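Local atomic coordinates of methylocystis parvus OBBP MbnE (Methylocystis parvus OBBP, PDB entry 5ICQ), a protein that probably binds the copper-chelating peptide methanobactin in the periplasm, as a solute-binding protein of an import system. Residues 576-587 and 597-608. Sequence-based numbering, arbitrary orientation.
Sequences QWIAHSTDIVRP and IFGPTLESWWRK
The indole of W605 slides into a hollow walled by H580, I584 and R586. R586 CB sits over one indole face, 3.5 Å from the centroid of the five-membered ring, while L602 CD1 lies against the rim of the opposite face. The benzo edge of W605 meets the face of H580 in a T-shaped pair, planes at 77°, and I584 CD1 packs against W605 CE3. CG of W605 is anti to the carbonyl carbon (chi1 -66°), which lays the indole alongside the R586 chain, whose CD presses F598 CZ at 3.4 Å; R586 NH1 and H580 NE2 both reach E311. W605 NE1 stands over the centre of the F598 ring. In this family 5 solute-binding protein, the packing joins the three-stranded sheet of 576-581 to the C-terminal tail, whose strand 606-607 pairs antiparallel with 584-585, V585 and W606 forming the hydrogen-bonded pair. Replacing W605 by an alanine is likely to open a gap between R586 and L602 and leave the H580 face without its edge partner. V585 CG2 is a knob over the W606 five-membered ring, and P587 CG and S604 O lie at that indole's edge. K608 NZ donates a hydrogen bond to T582 O (2.9 Å).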
# COMPACT_ATOMS: atom_id res chain seq x y z
N GLN A 576 3.17 -12.48 -6.78
CA GLN A 576 3.12 -11.51 -7.87
C GLN A 576 3.43 -12.21 -9.19
O GLN A 576 4.42 -12.94 -9.29
CB GLN A 576 4.11 -10.38 -7.61
CG GLN A 576 3.99 -9.26 -8.64
CD GLN A 576 4.84 -8.05 -8.28
OE1 GLN A 576 5.06 -7.75 -7.10
NE2 GLN A 576 5.32 -7.35 -9.30
N TRP A 577 2.57 -12.00 -10.18
CA TRP A 577 2.69 -12.63 -11.49
C TRP A 577 3.35 -11.64 -12.44
O TRP A 577 2.82 -10.54 -12.67
CB TRP A 577 1.32 -13.05 -12.03
CG TRP A 577 0.52 -13.86 -11.04
CD1 TRP A 577 1.02 -14.67 -10.05
CD2 TRP A 577 -0.90 -13.92 -10.92
NE1 TRP A 577 -0.01 -15.24 -9.33
CE2 TRP A 577 -1.20 -14.78 -9.84
CE3 TRP A 577 -1.96 -13.32 -11.62
CZ2 TRP A 577 -2.51 -15.07 -9.46
CZ3 TRP A 577 -3.26 -13.61 -11.24
CH2 TRP A 577 -3.52 -14.48 -10.16
N ILE A 578 4.53 -11.99 -12.97
CA ILE A 578 5.26 -11.10 -13.87
C ILE A 578 5.68 -11.85 -15.12
O ILE A 578 5.72 -13.08 -15.17
CB ILE A 578 6.49 -10.45 -13.19
CG1 ILE A 578 7.60 -11.49 -13.02
CG2 ILE A 578 6.12 -9.84 -11.83
CD1 ILE A 578 8.95 -10.87 -12.56
N ALA A 579 6.00 -11.08 -16.16
CA ALA A 579 6.60 -11.62 -17.37
C ALA A 579 7.59 -10.60 -17.90
O ALA A 579 7.42 -9.40 -17.68
CB ALA A 579 5.57 -11.97 -18.45
N HIS A 580 8.62 -11.08 -18.58
CA HIS A 580 9.67 -10.16 -19.01
C HIS A 580 10.48 -10.77 -20.15
O HIS A 580 10.55 -11.99 -20.30
CB HIS A 580 10.60 -9.82 -17.84
CG HIS A 580 11.25 -11.01 -17.23
ND1 HIS A 580 12.42 -11.55 -17.72
CD2 HIS A 580 10.89 -11.78 -16.17
CE1 HIS A 580 12.76 -12.60 -16.99
NE2 HIS A 580 11.85 -12.76 -16.04
N SER A 581 11.08 -9.89 -20.94
CA SER A 581 12.10 -10.32 -21.90
C SER A 581 13.25 -10.99 -21.16
O SER A 581 13.62 -10.60 -20.05
CB SER A 581 12.61 -9.11 -22.69
OG SER A 581 13.79 -9.45 -23.40
N THR A 582 13.84 -12.01 -21.80
CA THR A 582 15.01 -12.63 -21.19
C THR A 582 16.28 -11.83 -21.43
O THR A 582 17.34 -12.21 -20.91
CB THR A 582 15.20 -14.06 -21.70
OG1 THR A 582 15.19 -14.06 -23.13
CG2 THR A 582 14.09 -14.93 -21.19
N ASP A 583 16.20 -10.75 -22.20
CA ASP A 583 17.33 -9.86 -22.40
C ASP A 583 17.56 -8.93 -21.22
O ASP A 583 18.59 -8.24 -21.19
CB ASP A 583 17.12 -9.04 -23.67
CG ASP A 583 17.08 -9.90 -24.92
OD1 ASP A 583 17.62 -11.03 -24.86
OD2 ASP A 583 16.52 -9.45 -25.94
N ILE A 584 16.64 -8.85 -20.27
CA ILE A 584 16.89 -8.11 -19.04
C ILE A 584 16.91 -9.08 -17.88
O ILE A 584 16.22 -10.11 -17.90
CB ILE A 584 15.87 -6.97 -18.81
CG1 ILE A 584 14.44 -7.51 -18.73
CG2 ILE A 584 16.01 -5.92 -19.91
CD1 ILE A 584 13.43 -6.45 -18.22
N VAL A 585 17.72 -8.78 -16.87
CA VAL A 585 17.93 -9.67 -15.73
C VAL A 585 17.88 -8.87 -14.44
O VAL A 585 17.98 -7.64 -14.44
CB VAL A 585 19.26 -10.45 -15.84
CG1 VAL A 585 19.22 -11.42 -17.01
CG2 VAL A 585 20.38 -9.48 -16.00
N ARG A 586 17.76 -9.58 -13.33
CA ARG A 586 17.63 -8.97 -12.01
C ARG A 586 18.57 -9.66 -11.04
O ARG A 586 19.10 -10.74 -11.34
CB ARG A 586 16.19 -9.07 -11.52
CG ARG A 586 15.75 -10.48 -11.22
CD ARG A 586 14.45 -10.45 -10.46
NE ARG A 586 14.03 -11.78 -10.03
CZ ARG A 586 13.41 -12.65 -10.82
NH1 ARG A 586 13.16 -12.34 -12.09
NH2 ARG A 586 13.07 -13.83 -10.33
N PRO A 587 18.82 -9.06 -9.87
CA PRO A 587 19.71 -9.72 -8.90
C PRO A 587 19.12 -11.03 -8.40
O PRO A 587 17.91 -11.25 -8.44
CB PRO A 587 19.83 -8.69 -7.76
CG PRO A 587 19.52 -7.37 -8.41
CD PRO A 587 18.49 -7.68 -9.47
N ILE A 597 6.83 -5.88 -6.02
CA ILE A 597 8.18 -6.20 -5.55
C ILE A 597 9.21 -5.30 -6.23
O ILE A 597 10.20 -4.90 -5.61
CB ILE A 597 8.47 -7.69 -5.76
CG1 ILE A 597 7.58 -8.53 -4.85
CG2 ILE A 597 9.94 -7.98 -5.47
CD1 ILE A 597 7.62 -10.03 -5.14
N PHE A 598 9.01 -4.98 -7.51
CA PHE A 598 9.92 -4.08 -8.22
C PHE A 598 9.22 -2.78 -8.59
O PHE A 598 8.02 -2.76 -8.87
CB PHE A 598 10.47 -4.76 -9.48
CG PHE A 598 11.09 -6.10 -9.21
CD1 PHE A 598 12.25 -6.19 -8.46
CD2 PHE A 598 10.50 -7.25 -9.68
CE1 PHE A 598 12.82 -7.43 -8.18
CE2 PHE A 598 11.06 -8.50 -9.42
CZ PHE A 598 12.22 -8.59 -8.67
N GLY A 599 9.98 -1.69 -8.60
CA GLY A 599 9.45 -0.41 -9.00
C GLY A 599 9.05 -0.41 -10.46
O GLY A 599 9.42 -1.32 -11.22
N PRO A 600 8.32 0.61 -10.91
CA PRO A 600 7.85 0.62 -12.30
C PRO A 600 8.98 0.68 -13.32
O PRO A 600 8.80 0.22 -14.46
CB PRO A 600 6.96 1.87 -12.37
CG PRO A 600 7.47 2.75 -11.27
CD PRO A 600 7.89 1.81 -10.17
N THR A 601 10.16 1.21 -12.95
CA THR A 601 11.27 1.28 -13.89
C THR A 601 12.39 0.30 -13.56
O THR A 601 13.49 0.44 -14.11
CB THR A 601 11.82 2.70 -13.96
OG1 THR A 601 12.35 3.07 -12.68
CG2 THR A 601 10.71 3.69 -14.35
N LEU A 602 12.14 -0.67 -12.69
CA LEU A 602 13.05 -1.81 -12.48
C LEU A 602 14.47 -1.33 -12.13
O LEU A 602 15.46 -1.70 -12.77
CB LEU A 602 13.07 -2.71 -13.72
CG LEU A 602 11.70 -3.21 -14.20
CD1 LEU A 602 11.86 -4.15 -15.40
CD2 LEU A 602 10.95 -3.89 -13.08
N GLU A 603 14.56 -0.51 -11.07
CA GLU A 603 15.85 0.11 -10.74
C GLU A 603 16.95 -0.91 -10.47
O GLU A 603 18.13 -0.60 -10.66
CB GLU A 603 15.71 1.04 -9.54
CG GLU A 603 15.04 0.43 -8.34
CD GLU A 603 13.59 0.87 -8.23
OE1 GLU A 603 12.87 0.89 -9.26
OE2 GLU A 603 13.17 1.23 -7.10
N SER A 604 16.62 -2.12 -10.01
CA SER A 604 17.67 -3.11 -9.75
C SER A 604 17.99 -4.00 -10.95
O SER A 604 18.97 -4.76 -10.89
CB SER A 604 17.30 -4.00 -8.55
OG SER A 604 16.18 -4.82 -8.85
N TRP A 605 17.23 -3.94 -12.03
CA TRP A 605 17.46 -4.81 -13.17
C TRP A 605 18.51 -4.21 -14.10
O TRP A 605 18.96 -3.07 -13.94
CB TRP A 605 16.17 -5.05 -13.95
CG TRP A 605 15.09 -5.82 -13.24
CD1 TRP A 605 14.58 -5.58 -11.99
CD2 TRP A 605 14.33 -6.92 -13.77
NE1 TRP A 605 13.57 -6.47 -11.71
CE2 TRP A 605 13.40 -7.31 -12.79
CE3 TRP A 605 14.37 -7.63 -14.98
CZ2 TRP A 605 12.50 -8.36 -12.97
CZ3 TRP A 605 13.48 -8.69 -15.16
CH2 TRP A 605 12.55 -9.04 -14.17
N TRP A 606 18.91 -5.00 -15.10
CA TRP A 606 19.89 -4.51 -16.07
C TRP A 606 19.81 -5.32 -17.35
O TRP A 606 19.18 -6.38 -17.40
CB TRP A 606 21.31 -4.53 -15.50
CG TRP A 606 21.93 -5.91 -15.23
CD1 TRP A 606 22.72 -6.64 -16.08
CD2 TRP A 606 21.85 -6.66 -14.01
NE1 TRP A 606 23.12 -7.81 -15.48
CE2 TRP A 606 22.60 -7.85 -14.21
CE3 TRP A 606 21.21 -6.46 -12.78
CZ2 TRP A 606 22.73 -8.82 -13.22
CZ3 TRP A 606 21.34 -7.43 -11.79
CH2 TRP A 606 22.09 -8.60 -12.02
N ARG A 607 20.45 -4.80 -18.40
CA ARG A 607 20.47 -5.47 -19.70
C ARG A 607 21.55 -6.54 -19.72
O ARG A 607 22.71 -6.28 -19.37
CB ARG A 607 20.72 -4.45 -20.81
CG ARG A 607 20.75 -5.04 -22.21
CD ARG A 607 21.29 -4.05 -23.24
NE ARG A 607 22.66 -3.64 -22.96
CZ ARG A 607 23.33 -2.73 -23.66
NH1 ARG A 607 22.76 -2.12 -24.69
NH2 ARG A 607 24.58 -2.43 -23.33
N LYS A 608 21.18 -7.75 -20.13
CA LYS A 608 22.14 -8.85 -20.14
C LYS A 608 23.19 -8.62 -21.23
O LYS A 608 22.87 -8.13 -22.32
CB LYS A 608 21.41 -10.17 -20.36
CG LYS A 608 22.24 -11.40 -20.10
CD LYS A 608 21.35 -12.60 -19.85
CE LYS A 608 20.45 -12.87 -21.04
NZ LYS A 608 19.56 -14.04 -20.78
O HOH W 1 7.09 -5.22 -9.79
O HOH W 2 20.69 -7.97 -23.58